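Local coordinates for putative gdp-fucose protein o-fucosyltransferase 1 (Caenorhabditis elegans, PDB 3ZY6) that belongs to the GT-B clan as a putative GDP-fucose protein O-fucosyltransferase and holds guanosine-5'-diphosphate-beta-L-fucopyranose in a cleft of each subunit of the crystallised pair, at residues 239-244 with 333-338; 212-217 with 278-283; 112-117 with 134-139; 18-23 with 44-49. All coordinates share one frame; numbering follows the deposited sequence.

Contact 1 of 4, residues 239-244 with 333-338; sequences LFASEQ and VSTFSH. With GFB (guanosine-5'-diphosphate-beta-L-fucopyranose), chain B.
Ala241 and Val333 show how a tight turn can be joined to the residues just before a ligand-binding helix. Among the polar links, Ala241 N, within the type II' turn Leu239-Ser242, bonds to Val333 O at 3.0 Å from above the carbonyl plane. Gln244 NE2 bonds to Cys332 O and adds a weak bond to Ser334 O. The apolar links centre on Val333 CG1, placed anti to the backbone N (chi1 -177°): it lies 3.9 Å from Leu239 CD2 and meets the Phe240 ring at its edge. Gln244 CB makes a CH-pi contact over one face of the His338 ring, 3.7 Å from the centroid. Toward guanosine-5'-diphosphate-beta-L-fucopyranose, Ser334 OG donates to its O2X (2.6 Å), while Thr335 OG1 (2.6 Å) and Thr335 N both donate to its O1X. Ser334 OG is also the N-cap acceptor for Phe336 N. The fucose-side phosphate thus sits at the start of helix 335-346, which probably helps to offset its negative charge; Ala241 lies behind that start, while the Phe240 ring reaches the fucose itself.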
# COMPACT_ATOMS: atom_id res chain seq x y z
N LEU A 239 12.64 -5.51 13.27
CA LEU A 239 11.78 -4.53 13.91
C LEU A 239 12.49 -3.20 13.82
O LEU A 239 13.56 -3.03 14.40
CB LEU A 239 11.47 -4.91 15.37
CG LEU A 239 10.54 -3.95 16.14
CD1 LEU A 239 9.10 -3.92 15.58
CD2 LEU A 239 10.51 -4.30 17.62
N PHE A 240 11.90 -2.27 13.07
CA PHE A 240 12.51 -0.98 12.78
C PHE A 240 13.97 -1.19 12.37
O PHE A 240 14.22 -1.91 11.39
CB PHE A 240 12.29 -0.06 13.98
CG PHE A 240 10.84 0.11 14.31
CD1 PHE A 240 9.97 0.67 13.38
CD2 PHE A 240 10.32 -0.37 15.51
CE1 PHE A 240 8.59 0.80 13.67
CE2 PHE A 240 8.95 -0.25 15.81
CZ PHE A 240 8.08 0.33 14.89
N ALA A 241 14.94 -0.66 13.12
CA ALA A 241 16.34 -0.66 12.68
C ALA A 241 17.16 -1.88 13.13
O ALA A 241 18.39 -1.92 12.92
CB ALA A 241 17.02 0.63 13.16
N SER A 242 16.49 -2.88 13.70
CA SER A 242 17.17 -4.01 14.35
C SER A 242 18.27 -4.69 13.51
O SER A 242 19.21 -5.25 14.06
CB SER A 242 16.15 -5.06 14.81
OG SER A 242 15.34 -5.46 13.70
N GLU A 243 18.14 -4.66 12.20
CA GLU A 243 19.14 -5.24 11.30
C GLU A 243 20.50 -4.52 11.35
O GLU A 243 21.53 -5.09 10.94
CB GLU A 243 18.58 -5.31 9.88
CG GLU A 243 17.40 -6.29 9.76
CD GLU A 243 16.62 -6.09 8.47
OE1 GLU A 243 16.09 -4.97 8.24
OE2 GLU A 243 16.54 -7.06 7.69
N GLN A 244 20.51 -3.29 11.85
CA GLN A 244 21.78 -2.57 12.05
C GLN A 244 22.74 -3.30 13.00
O GLN A 244 23.94 -3.15 12.86
CB GLN A 244 21.55 -1.14 12.54
CG GLN A 244 21.29 -0.97 14.05
CD GLN A 244 21.13 0.48 14.39
OE1 GLN A 244 21.98 1.29 14.03
NE2 GLN A 244 20.02 0.84 15.08
N VAL A 333 17.24 -1.23 18.10
CA VAL A 333 15.93 -1.18 17.44
C VAL A 333 15.57 0.21 16.87
O VAL A 333 14.77 0.32 15.94
CB VAL A 333 14.83 -1.70 18.36
CG1 VAL A 333 13.46 -1.73 17.63
CG2 VAL A 333 15.22 -3.10 18.85
N SER A 334 16.15 1.25 17.46
CA SER A 334 15.80 2.61 17.13
C SER A 334 16.39 3.04 15.80
O SER A 334 17.60 3.02 15.64
CB SER A 334 16.28 3.57 18.21
OG SER A 334 15.90 4.91 17.89
N THR A 335 15.54 3.48 14.88
CA THR A 335 15.97 4.20 13.66
C THR A 335 16.68 5.54 13.97
O THR A 335 17.38 6.11 13.15
CB THR A 335 14.77 4.48 12.69
OG1 THR A 335 13.83 5.37 13.32
CG2 THR A 335 14.05 3.17 12.27
N PHE A 336 16.47 6.06 15.17
CA PHE A 336 17.12 7.26 15.61
C PHE A 336 18.61 6.95 15.86
O PHE A 336 19.50 7.62 15.31
CB PHE A 336 16.40 7.77 16.85
CG PHE A 336 16.80 9.16 17.28
CD1 PHE A 336 16.18 10.28 16.72
CD2 PHE A 336 17.74 9.35 18.30
CE1 PHE A 336 16.53 11.57 17.14
CE2 PHE A 336 18.11 10.65 18.73
CZ PHE A 336 17.50 11.75 18.16
N SER A 337 18.86 5.88 16.62
CA SER A 337 20.22 5.38 16.78
C SER A 337 20.83 5.05 15.43
O SER A 337 22.05 5.26 15.20
CB SER A 337 20.26 4.14 17.68
OG SER A 337 20.30 4.47 19.08
N HIS A 338 19.99 4.54 14.51
CA HIS A 338 20.47 4.08 13.19
C HIS A 338 21.07 5.25 12.43
O HIS A 338 22.07 5.10 11.73
CB HIS A 338 19.35 3.35 12.40
CG HIS A 338 19.83 2.44 11.31
ND1 HIS A 338 21.16 2.18 11.08
CD2 HIS A 338 19.15 1.68 10.42
CE1 HIS A 338 21.29 1.32 10.07
NE2 HIS A 338 20.07 1.00 9.65
O1P GFB B . 13.13 9.14 15.37
P GFB B . 12.20 7.96 15.34
O3P GFB B . 11.48 7.64 14.03
O2P GFB B . 13.09 6.73 15.88
O5' GFB B . 11.10 8.20 16.50
P1 GFB B . 12.63 5.32 16.50
C5' GFB B . 11.57 8.52 17.80
C4' GFB B . 11.34 10.01 18.04
O4' GFB B . 11.26 10.21 19.44
C3' GFB B . 12.50 10.88 17.59
C1' GFB B . 12.10 11.28 19.86
O3' GFB B . 12.37 11.33 16.24
C2' GFB B . 12.43 12.02 18.58
O2' GFB B . 11.36 12.90 18.23
N9 GFB B . 13.41 10.80 20.39
C8 GFB B . 13.95 9.56 20.38
C4 GFB B . 14.29 11.63 20.93
N7 GFB B . 15.17 9.60 20.95
C5 GFB B . 15.41 10.89 21.27
C6 GFB B . 16.47 11.57 21.86
O6 GFB B . 17.49 10.94 22.21
N1 GFB B . 16.37 12.90 22.10
C2 GFB B . 15.28 13.60 21.74
N2 GFB B . 15.20 14.93 21.95
N3 GFB B . 14.24 12.97 21.16
C1 GFB B . 10.05 4.66 16.25
C2A GFB B . 9.05 5.46 15.44
O1 GFB B . 11.04 5.57 16.74
O5 GFB B . 9.35 4.06 17.37
C3 GFB B . 7.93 4.55 14.92
O2 GFB B . 9.63 6.27 14.41
C4A GFB B . 7.18 4.10 16.17
O3 GFB B . 7.07 5.28 14.01
C5A GFB B . 8.11 3.35 17.12
O4 GFB B . 6.66 5.25 16.85
C6A GFB B . 7.40 3.08 18.45
O1X GFB B . 12.83 4.27 15.44
O2X GFB B . 13.33 5.26 17.83

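Contact 2 of 4, residues 212-217 with 278-283; sequences PFVAVH and IGAKSV. With GFB (guanosine-5'-diphosphate-beta-L-fucopyranose), chain B.
Val214 and Ile278 meet at one end of a Rossmann-like parallel sheet, where strands 213-218 and 282-287 are neighbours and helix 264-278 leads into the second of them. The two side chains pass at a slant, Val214 CG2 standing 3.8 Å from Ile278 CD1. The same methyl of Val214 also touches Ala280 CB at 3.9 Å. Val283 shares this face of the sheet with Val214, and helix 264-278 covers it through Val275, which touches Ala280 and Val283. Pro212, which follows a cis peptide bond, lies side by side with the aliphatic part of Lys281, both pointing the same way. The other face carries Phe213 and Ser282. Phe213 CG sits between its backbone N and carbonyl carbon (chi1 81°), leading the ring away from the neighbouring strand, while Phe213 CB remains 3.1 Å from Ser282 OG, a hydroxyl hydrogen-bonded to Ala210 O. Backbone bonds set the pairing: Lys281 N bonds to Pro212 O (2.8 Å), and Val214 N makes a longer bond to Ser282 O (3.3 Å). Strand 213-218 then runs on to the nucleotide, where His217 NE2 donates to the guanine N7 at 2.9 Å.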
# COMPACT_ATOMS: atom_id res chain seq x y z
N PRO A 212 38.33 11.43 25.99
CA PRO A 212 37.34 10.84 25.09
C PRO A 212 35.99 10.72 25.76
O PRO A 212 35.93 10.41 26.95
CB PRO A 212 37.88 9.44 24.81
CG PRO A 212 38.96 9.19 25.79
CD PRO A 212 39.13 10.40 26.67
N PHE A 213 34.92 10.98 25.02
CA PHE A 213 33.57 10.78 25.58
C PHE A 213 32.74 9.64 24.95
O PHE A 213 32.83 9.38 23.73
CB PHE A 213 32.78 12.10 25.69
CG PHE A 213 32.11 12.58 24.40
CD1 PHE A 213 32.79 13.42 23.52
CD2 PHE A 213 30.80 12.26 24.10
CE1 PHE A 213 32.18 13.90 22.36
CE2 PHE A 213 30.15 12.75 22.93
CZ PHE A 213 30.86 13.59 22.07
N VAL A 214 32.01 8.92 25.79
CA VAL A 214 31.03 7.95 25.34
C VAL A 214 29.68 8.67 25.22
O VAL A 214 29.23 9.32 26.16
CB VAL A 214 30.81 6.80 26.37
CG1 VAL A 214 29.67 5.83 25.88
CG2 VAL A 214 32.08 6.05 26.65
N ALA A 215 29.03 8.55 24.07
CA ALA A 215 27.63 9.01 23.96
C ALA A 215 26.68 7.84 23.88
O ALA A 215 26.95 6.83 23.21
CB ALA A 215 27.44 9.95 22.76
N VAL A 216 25.58 7.94 24.63
CA VAL A 216 24.57 6.88 24.66
C VAL A 216 23.19 7.43 24.24
O VAL A 216 22.84 8.58 24.52
CB VAL A 216 24.46 6.18 26.04
CG1 VAL A 216 25.82 5.67 26.51
CG2 VAL A 216 23.89 7.15 27.10
N HIS A 217 22.47 6.59 23.53
CA HIS A 217 21.08 6.83 23.21
C HIS A 217 20.17 5.95 24.10
O HIS A 217 20.22 4.72 24.06
CB HIS A 217 20.80 6.70 21.70
CG HIS A 217 19.36 6.94 21.34
ND1 HIS A 217 18.67 6.15 20.44
CD2 HIS A 217 18.47 7.85 21.81
CE1 HIS A 217 17.42 6.58 20.36
NE2 HIS A 217 17.27 7.60 21.19
N ILE A 278 37.47 2.58 27.21
CA ILE A 278 38.13 3.67 26.49
C ILE A 278 38.82 4.74 27.38
O ILE A 278 39.42 5.66 26.87
CB ILE A 278 37.22 4.32 25.38
CG1 ILE A 278 36.15 5.25 25.97
CG2 ILE A 278 36.54 3.23 24.49
CD1 ILE A 278 35.47 6.09 24.88
N GLY A 279 38.75 4.57 28.70
CA GLY A 279 39.27 5.59 29.62
C GLY A 279 38.53 6.90 29.39
O GLY A 279 39.16 7.96 29.20
N ALA A 280 37.20 6.84 29.36
CA ALA A 280 36.40 8.01 29.01
C ALA A 280 36.51 9.06 30.09
O ALA A 280 36.67 8.72 31.28
CB ALA A 280 34.92 7.63 28.82
N LYS A 281 36.36 10.33 29.71
CA LYS A 281 36.43 11.42 30.68
C LYS A 281 35.07 12.12 30.87
O LYS A 281 34.94 13.05 31.66
CB LYS A 281 37.56 12.41 30.33
CG LYS A 281 38.98 11.81 30.38
CD LYS A 281 39.39 11.42 31.82
CE LYS A 281 40.76 10.71 31.89
NZ LYS A 281 40.66 9.21 31.86
N SER A 282 34.06 11.65 30.15
CA SER A 282 32.69 12.13 30.31
C SER A 282 31.77 11.20 29.53
O SER A 282 32.21 10.41 28.70
CB SER A 282 32.52 13.57 29.78
OG SER A 282 32.81 13.60 28.39
N VAL A 283 30.48 11.34 29.80
CA VAL A 283 29.43 10.65 29.09
C VAL A 283 28.39 11.69 28.66
O VAL A 283 28.07 12.64 29.39
CB VAL A 283 28.78 9.53 29.96
CG1 VAL A 283 27.56 8.87 29.26
CG2 VAL A 283 29.81 8.44 30.32
O1P GFB B . 13.13 9.14 15.37
P GFB B . 12.20 7.96 15.34
O3P GFB B . 11.48 7.64 14.03
O2P GFB B . 13.09 6.73 15.88
O5' GFB B . 11.10 8.20 16.50
P1 GFB B . 12.63 5.32 16.50
C5' GFB B . 11.57 8.52 17.80
C4' GFB B . 11.34 10.01 18.04
O4' GFB B . 11.26 10.21 19.44
C3' GFB B . 12.50 10.88 17.59
C1' GFB B . 12.10 11.28 19.86
O3' GFB B . 12.37 11.33 16.24
C2' GFB B . 12.43 12.02 18.58
O2' GFB B . 11.36 12.90 18.23
N9 GFB B . 13.41 10.80 20.39
C8 GFB B . 13.95 9.56 20.38
C4 GFB B . 14.29 11.63 20.93
N7 GFB B . 15.17 9.60 20.95
C5 GFB B . 15.41 10.89 21.27
C6 GFB B . 16.47 11.57 21.86
O6 GFB B . 17.49 10.94 22.21
N1 GFB B . 16.37 12.90 22.10
C2 GFB B . 15.28 13.60 21.74
N2 GFB B . 15.20 14.93 21.95
N3 GFB B . 14.24 12.97 21.16
C1 GFB B . 10.05 4.66 16.25
C2A GFB B . 9.05 5.46 15.44
O1 GFB B . 11.04 5.57 16.74
O5 GFB B . 9.35 4.06 17.37
C3 GFB B . 7.93 4.55 14.92
O2 GFB B . 9.63 6.27 14.41
C4A GFB B . 7.18 4.10 16.17
O3 GFB B . 7.07 5.28 14.01
C5A GFB B . 8.11 3.35 17.12
O4 GFB B . 6.66 5.25 16.85
C6A GFB B . 7.40 3.08 18.45
O1X GFB B . 12.83 4.27 15.44
O2X GFB B . 13.33 5.26 17.83

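Contact 3 of 4, residues 112-117 with 134-139; sequences PGCHSK and VGDEYF. With GFB (guanosine-5'-diphosphate-beta-L-fucopyranose), chain C.
Asp136, the first residue of 134-139 to touch the loop 112-117, illustrates how one carboxylate can organise an irregular backbone. With CG anti to its carbonyl carbon (chi1 -71°), Asp136 OD2 receives a long, weak bond from Cys114 N (3.3 Å). Asp136 OD2 also comes within 3.4 Å of Gly113 CA, an approach made possible by the lack of a side chain there. Water 1 accepts from His115 N and donates to Asp136 OD2 at 2.8 Å, and water 2 takes the N-H of Ser116 and passes a weak bond to Asp136 OD1. Next along the strand, Glu137 directs its side chain away from the loop, to Tyr166 and to a salt bridge with Arg237 of the second subunit. Tyr138 turns back toward the loop. Its CE1 lies 3.9 Å from Cys114 SG in an oblique sulfur-aromatic contact, the carbonyl carbon of Gly113 meets the ring edge, and Tyr138 OH stands 3.5 Å from Gly113 CA. The sulfur is part of a disulfide with Cys98 on strand 95-98, the parallel neighbour of strand 135-138. Pro112 CG lies 3.3 Å from the fucose O3 of guanosine-5'-diphosphate-beta-L-fucopyranose bound to the second subunit. Three successive N-H groups thus converge on Asp136, two of them through water, which would probably favour its charged form, while the disulfide makes the link to the small sheet covalent.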
# COMPACT_ATOMS: atom_id res chain seq x y z
N PRO A 112 -11.97 4.68 -5.29
CA PRO A 112 -10.63 4.10 -5.16
C PRO A 112 -9.55 4.93 -5.87
O PRO A 112 -9.63 5.16 -7.08
CB PRO A 112 -10.77 2.72 -5.82
CG PRO A 112 -12.22 2.40 -5.75
CD PRO A 112 -12.93 3.73 -5.87
N GLY A 113 -8.55 5.36 -5.09
CA GLY A 113 -7.44 6.15 -5.61
C GLY A 113 -6.27 6.11 -4.64
O GLY A 113 -6.11 5.14 -3.90
N CYS A 114 -5.46 7.16 -4.66
CA CYS A 114 -4.31 7.27 -3.76
C CYS A 114 -4.65 7.88 -2.41
O CYS A 114 -4.00 7.57 -1.42
CB CYS A 114 -3.19 8.08 -4.41
SG CYS A 114 -2.54 7.35 -5.94
N HIS A 115 -5.66 8.75 -2.38
CA HIS A 115 -6.05 9.53 -1.18
C HIS A 115 -4.87 10.15 -0.41
O HIS A 115 -4.61 9.82 0.75
CB HIS A 115 -6.94 8.70 -0.26
CG HIS A 115 -8.15 8.15 -0.96
ND1 HIS A 115 -9.24 8.93 -1.27
CD2 HIS A 115 -8.40 6.91 -1.45
CE1 HIS A 115 -10.13 8.19 -1.91
NE2 HIS A 115 -9.65 6.97 -2.03
N SER A 116 -4.20 11.08 -1.07
CA SER A 116 -2.88 11.57 -0.65
C SER A 116 -2.88 12.54 0.52
O SER A 116 -1.86 12.69 1.20
CB SER A 116 -2.17 12.22 -1.84
OG SER A 116 -1.72 11.22 -2.74
N LYS A 117 -4.01 13.21 0.72
CA LYS A 117 -4.14 14.22 1.75
C LYS A 117 -5.08 13.77 2.87
O LYS A 117 -5.46 14.57 3.74
CB LYS A 117 -4.64 15.53 1.16
CG LYS A 117 -3.60 16.32 0.38
CD LYS A 117 -3.76 17.79 0.75
CE LYS A 117 -4.02 18.63 -0.44
NZ LYS A 117 -4.06 20.07 -0.07
N VAL A 134 -5.36 16.39 -8.50
CA VAL A 134 -6.55 16.37 -9.38
C VAL A 134 -6.76 15.02 -10.11
O VAL A 134 -7.77 14.83 -10.80
CB VAL A 134 -6.54 17.55 -10.40
CG1 VAL A 134 -6.62 18.89 -9.66
CG2 VAL A 134 -5.30 17.49 -11.31
N GLY A 135 -5.81 14.11 -9.94
CA GLY A 135 -5.85 12.78 -10.57
C GLY A 135 -4.79 11.85 -10.00
O GLY A 135 -3.91 12.28 -9.25
N ASP A 136 -4.86 10.58 -10.36
CA ASP A 136 -3.99 9.57 -9.76
C ASP A 136 -3.25 8.79 -10.82
O ASP A 136 -3.79 8.52 -11.90
CB ASP A 136 -4.80 8.62 -8.86
CG ASP A 136 -5.28 9.28 -7.58
OD1 ASP A 136 -4.51 10.06 -6.98
OD2 ASP A 136 -6.42 9.03 -7.15
N GLU A 137 -2.01 8.44 -10.51
CA GLU A 137 -1.22 7.55 -11.35
C GLU A 137 -0.74 6.39 -10.49
O GLU A 137 -0.48 6.57 -9.30
CB GLU A 137 -0.04 8.29 -11.97
CG GLU A 137 -0.42 9.40 -12.99
CD GLU A 137 -0.75 8.86 -14.40
OE1 GLU A 137 -0.43 7.69 -14.72
OE2 GLU A 137 -1.32 9.65 -15.20
N TYR A 138 -0.64 5.21 -11.09
CA TYR A 138 -0.24 4.03 -10.34
C TYR A 138 1.00 3.37 -10.92
O TYR A 138 1.22 3.42 -12.14
CB TYR A 138 -1.40 3.03 -10.25
CG TYR A 138 -2.72 3.68 -9.88
CD1 TYR A 138 -3.01 4.01 -8.55
CD2 TYR A 138 -3.69 3.95 -10.85
CE1 TYR A 138 -4.22 4.62 -8.20
CE2 TYR A 138 -4.91 4.55 -10.51
CZ TYR A 138 -5.17 4.88 -9.19
OH TYR A 138 -6.37 5.46 -8.85
N PHE A 139 1.83 2.79 -10.06
CA PHE A 139 3.09 2.18 -10.51
C PHE A 139 3.27 0.73 -10.07
O PHE A 139 4.31 0.11 -10.34
CB PHE A 139 4.29 3.04 -10.08
CG PHE A 139 4.36 3.30 -8.60
CD1 PHE A 139 4.85 2.32 -7.73
CD2 PHE A 139 3.95 4.52 -8.08
CE1 PHE A 139 4.92 2.55 -6.37
CE2 PHE A 139 4.02 4.76 -6.71
CZ PHE A 139 4.50 3.78 -5.85
O1P GFB C . -20.14 -3.57 -8.60
P GFB C . -19.18 -2.41 -8.60
O3P GFB C . -17.84 -2.59 -7.89
O2P GFB C . -19.02 -2.02 -10.15
O5' GFB C . -19.95 -1.15 -7.94
P1 GFB C . -18.51 -0.64 -10.82
C5' GFB C . -21.24 -0.83 -8.46
C4' GFB C . -22.29 -1.29 -7.46
O4' GFB C . -23.45 -0.50 -7.66
C3' GFB C . -22.75 -2.73 -7.69
C1' GFB C . -24.62 -1.32 -7.78
O3' GFB C . -21.98 -3.68 -6.95
C2' GFB C . -24.18 -2.67 -7.22
O2' GFB C . -24.23 -2.66 -5.79
N9 GFB C . -25.01 -1.57 -9.19
C8 GFB C . -24.35 -1.28 -10.33
C4 GFB C . -26.13 -2.22 -9.50
N7 GFB C . -25.07 -1.72 -11.38
C5 GFB C . -26.17 -2.33 -10.88
C6 GFB C . -27.27 -2.97 -11.43
O6 GFB C . -27.36 -3.08 -12.67
N1 GFB C . -28.25 -3.45 -10.62
C2 GFB C . -28.17 -3.34 -9.28
N2 GFB C . -29.14 -3.84 -8.48
N3 GFB C . -27.12 -2.73 -8.72
C1 GFB C . -17.34 1.15 -9.21
C2A GFB C . -17.01 0.87 -7.75
O1 GFB C . -18.49 0.36 -9.54
O5 GFB C . -17.66 2.55 -9.34
C3 GFB C . -15.80 1.71 -7.32
O2 GFB C . -16.86 -0.52 -7.42
C4A GFB C . -16.30 3.16 -7.36
O3 GFB C . -15.38 1.33 -5.98
C5A GFB C . -16.76 3.53 -8.77
O4 GFB C . -17.41 3.30 -6.46
C6A GFB C . -17.43 4.90 -8.76
O1X GFB C . -17.10 -0.87 -11.31
O2X GFB C . -19.63 -0.25 -11.75
O HOH W 1 -7.44 9.56 -4.56
O HOH W 2 -4.57 11.55 -4.03

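Contact 4 of 4, residues 18-23 with 44-49; sequences GRFGNQ and PNFIEF. With GFB (guanosine-5'-diphosphate-beta-L-fucopyranose), chain B.
Gln23 NE2 is tied to two carbonyl oxygens, Ile47 O at 3.0 Å and Gly18 O at 3.1 Å, both lying close to the plane of the side-chain amide. The setting is the glycine-containing loop and first turn of helix 20-37 in a Rossmann-like domain, packed against the beta hairpin formed by strands 46-48 and 55-57. The other end of the amide is used as well: Ile47 N donates to Gln23 OE1 (2.8 Å), so a single side chain answers both backbone polar groups of Ile47, and its rotation is fixed from both ends. Beyond CG the chain of Gln23 is extended (chi2 164°), which carries the amide across to the strand. Beside it, Phe20 directs its edge at the face of Phe46 in a T-shaped pair, with centroids 5.2 Å apart and planes at 76°. Phe49 closes the other end, its ring edge meeting Gly18 O and Arg19 CG. Arg19, at the N-cap position, bends at chi3 and lays one guanidinium face over the ribose side of guanosine-5'-diphosphate-beta-L-fucopyranose, while its NH2 bonds to O4 of the fucose. Two N-H groups of the helix start bind the ribose-side phosphate. Asn22 N donates to the ligand's O3P at 3.1 Å. Gly21 N donates to the ligand's O1P at 2.8 Å.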
# COMPACT_ATOMS: atom_id res chain seq x y z
N GLY A 18 6.13 7.96 10.25
CA GLY A 18 6.95 7.90 11.45
C GLY A 18 7.65 9.22 11.79
O GLY A 18 7.47 10.22 11.12
N ARG A 19 8.44 9.18 12.85
CA ARG A 19 9.21 10.32 13.28
C ARG A 19 10.56 10.45 12.58
O ARG A 19 10.82 9.73 11.61
CB ARG A 19 9.30 10.26 14.78
CG ARG A 19 7.95 10.72 15.35
CD ARG A 19 7.91 10.58 16.82
NE ARG A 19 7.74 9.19 17.23
CZ ARG A 19 7.82 8.78 18.49
NH1 ARG A 19 8.08 9.67 19.45
NH2 ARG A 19 7.63 7.50 18.79
N PHE A 20 11.40 11.39 13.02
CA PHE A 20 12.62 11.72 12.25
C PHE A 20 13.45 10.50 11.76
O PHE A 20 13.89 10.44 10.58
CB PHE A 20 13.49 12.68 13.06
CG PHE A 20 14.57 13.33 12.27
CD1 PHE A 20 14.27 14.06 11.11
CD2 PHE A 20 15.90 13.20 12.66
CE1 PHE A 20 15.29 14.67 10.37
CE2 PHE A 20 16.92 13.80 11.92
CZ PHE A 20 16.61 14.54 10.76
N GLY A 21 13.70 9.55 12.64
CA GLY A 21 14.44 8.34 12.27
C GLY A 21 13.80 7.61 11.09
O GLY A 21 14.50 7.20 10.16
N ASN A 22 12.48 7.45 11.12
CA ASN A 22 11.76 6.79 9.99
C ASN A 22 11.86 7.65 8.73
O ASN A 22 12.09 7.14 7.64
CB ASN A 22 10.27 6.56 10.30
CG ASN A 22 10.01 5.44 11.30
OD1 ASN A 22 8.88 4.90 11.37
ND2 ASN A 22 11.04 5.06 12.08
N GLN A 23 11.67 8.96 8.89
CA GLN A 23 11.74 9.85 7.72
C GLN A 23 13.11 9.79 7.02
O GLN A 23 13.17 9.68 5.81
CB GLN A 23 11.40 11.29 8.12
CG GLN A 23 10.02 11.45 8.69
CD GLN A 23 9.85 12.76 9.41
OE1 GLN A 23 10.42 13.78 9.01
NE2 GLN A 23 9.06 12.75 10.49
N PRO A 44 12.78 16.99 0.84
CA PRO A 44 11.55 17.00 1.64
C PRO A 44 11.58 17.98 2.81
O PRO A 44 12.66 18.33 3.30
CB PRO A 44 11.48 15.57 2.17
CG PRO A 44 12.86 15.09 2.19
CD PRO A 44 13.54 15.75 1.01
N ASN A 45 10.40 18.44 3.24
CA ASN A 45 10.30 18.99 4.60
C ASN A 45 10.20 17.83 5.53
O ASN A 45 9.44 16.88 5.25
CB ASN A 45 9.08 19.87 4.83
CG ASN A 45 9.10 21.15 4.02
OD1 ASN A 45 10.17 21.69 3.70
ND2 ASN A 45 7.91 21.63 3.63
N PHE A 46 10.95 17.88 6.61
CA PHE A 46 10.84 16.86 7.62
C PHE A 46 9.71 17.27 8.53
O PHE A 46 9.21 18.39 8.43
CB PHE A 46 12.17 16.66 8.37
CG PHE A 46 13.25 16.06 7.51
CD1 PHE A 46 13.23 14.70 7.18
CD2 PHE A 46 14.26 16.86 6.99
CE1 PHE A 46 14.22 14.14 6.37
CE2 PHE A 46 15.26 16.31 6.18
CZ PHE A 46 15.24 14.96 5.88
N ILE A 47 9.27 16.35 9.36
CA ILE A 47 8.02 16.54 10.09
C ILE A 47 8.26 16.32 11.59
O ILE A 47 8.88 15.36 11.97
CB ILE A 47 6.94 15.58 9.58
CG1 ILE A 47 6.77 15.71 8.05
CG2 ILE A 47 5.63 15.84 10.28
CD1 ILE A 47 5.68 14.77 7.45
N GLU A 48 7.74 17.23 12.42
CA GLU A 48 7.85 17.14 13.86
C GLU A 48 6.47 17.02 14.46
O GLU A 48 5.55 17.74 14.06
CB GLU A 48 8.54 18.37 14.44
CG GLU A 48 10.01 18.41 14.17
CD GLU A 48 10.72 19.57 14.83
OE1 GLU A 48 10.08 20.43 15.49
OE2 GLU A 48 11.94 19.62 14.71
N PHE A 49 6.31 16.10 15.41
CA PHE A 49 4.99 15.83 15.96
C PHE A 49 4.79 16.35 17.39
O PHE A 49 3.68 16.35 17.90
CB PHE A 49 4.67 14.33 15.88
CG PHE A 49 4.48 13.84 14.47
CD1 PHE A 49 3.35 14.19 13.74
CD2 PHE A 49 5.43 13.02 13.88
CE1 PHE A 49 3.18 13.74 12.44
CE2 PHE A 49 5.27 12.56 12.57
CZ PHE A 49 4.13 12.92 11.85
O1P GFB B . 13.13 9.14 15.37
P GFB B . 12.20 7.96 15.34
O3P GFB B . 11.48 7.64 14.03
O2P GFB B . 13.09 6.73 15.88
O5' GFB B . 11.10 8.20 16.50
P1 GFB B . 12.63 5.32 16.50
C5' GFB B . 11.57 8.52 17.80
C4' GFB B . 11.34 10.01 18.04
O4' GFB B . 11.26 10.21 19.44
C3' GFB B . 12.50 10.88 17.59
C1' GFB B . 12.10 11.28 19.86
O3' GFB B . 12.37 11.33 16.24
C2' GFB B . 12.43 12.02 18.58
O2' GFB B . 11.36 12.90 18.23
N9 GFB B . 13.41 10.80 20.39
C8 GFB B . 13.95 9.56 20.38
C4 GFB B . 14.29 11.63 20.93
N7 GFB B . 15.17 9.60 20.95
C5 GFB B . 15.41 10.89 21.27
C6 GFB B . 16.47 11.57 21.86
O6 GFB B . 17.49 10.94 22.21
N1 GFB B . 16.37 12.90 22.10
C2 GFB B . 15.28 13.60 21.74
N2 GFB B . 15.20 14.93 21.95
N3 GFB B . 14.24 12.97 21.16
C1 GFB B . 10.05 4.66 16.25
C2A GFB B . 9.05 5.46 15.44
O1 GFB B . 11.04 5.57 16.74
O5 GFB B . 9.35 4.06 17.37
C3 GFB B . 7.93 4.55 14.92
O2 GFB B . 9.63 6.27 14.41
C4A GFB B . 7.18 4.10 16.17
O3 GFB B . 7.07 5.28 14.01
C5A GFB B . 8.11 3.35 17.12
O4 GFB B . 6.66 5.25 16.85
C6A GFB B . 7.40 3.08 18.45
O1X GFB B . 12.83 4.27 15.44
O2X GFB B . 13.33 5.26 17.83

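Contacts 1, 2 and 4 all touch one bound nucleotide sugar, a worked example of a GT-B cleft built from two Rossmann-like halves. Contacts 1 and 4, with centres 15 Å apart, bring their helix starts to the diphosphate from the two halves, and Thr335 OG1 lies 3.1 Å from Asn22 ND2 between them. Contact 2 is centred 22 Å from contact 1, yet its strand end joins it where His217 ND1 meets Ser337 OG at 2.7 Å. Contact 3 lies about 20 Å from contact 1 by nearest atoms and beside the ligand of the second subunit: its Pro112 packs on Phe240 of the second subunit, and Pro112 of that subunit in turn touches Phe240 and Asn22 here.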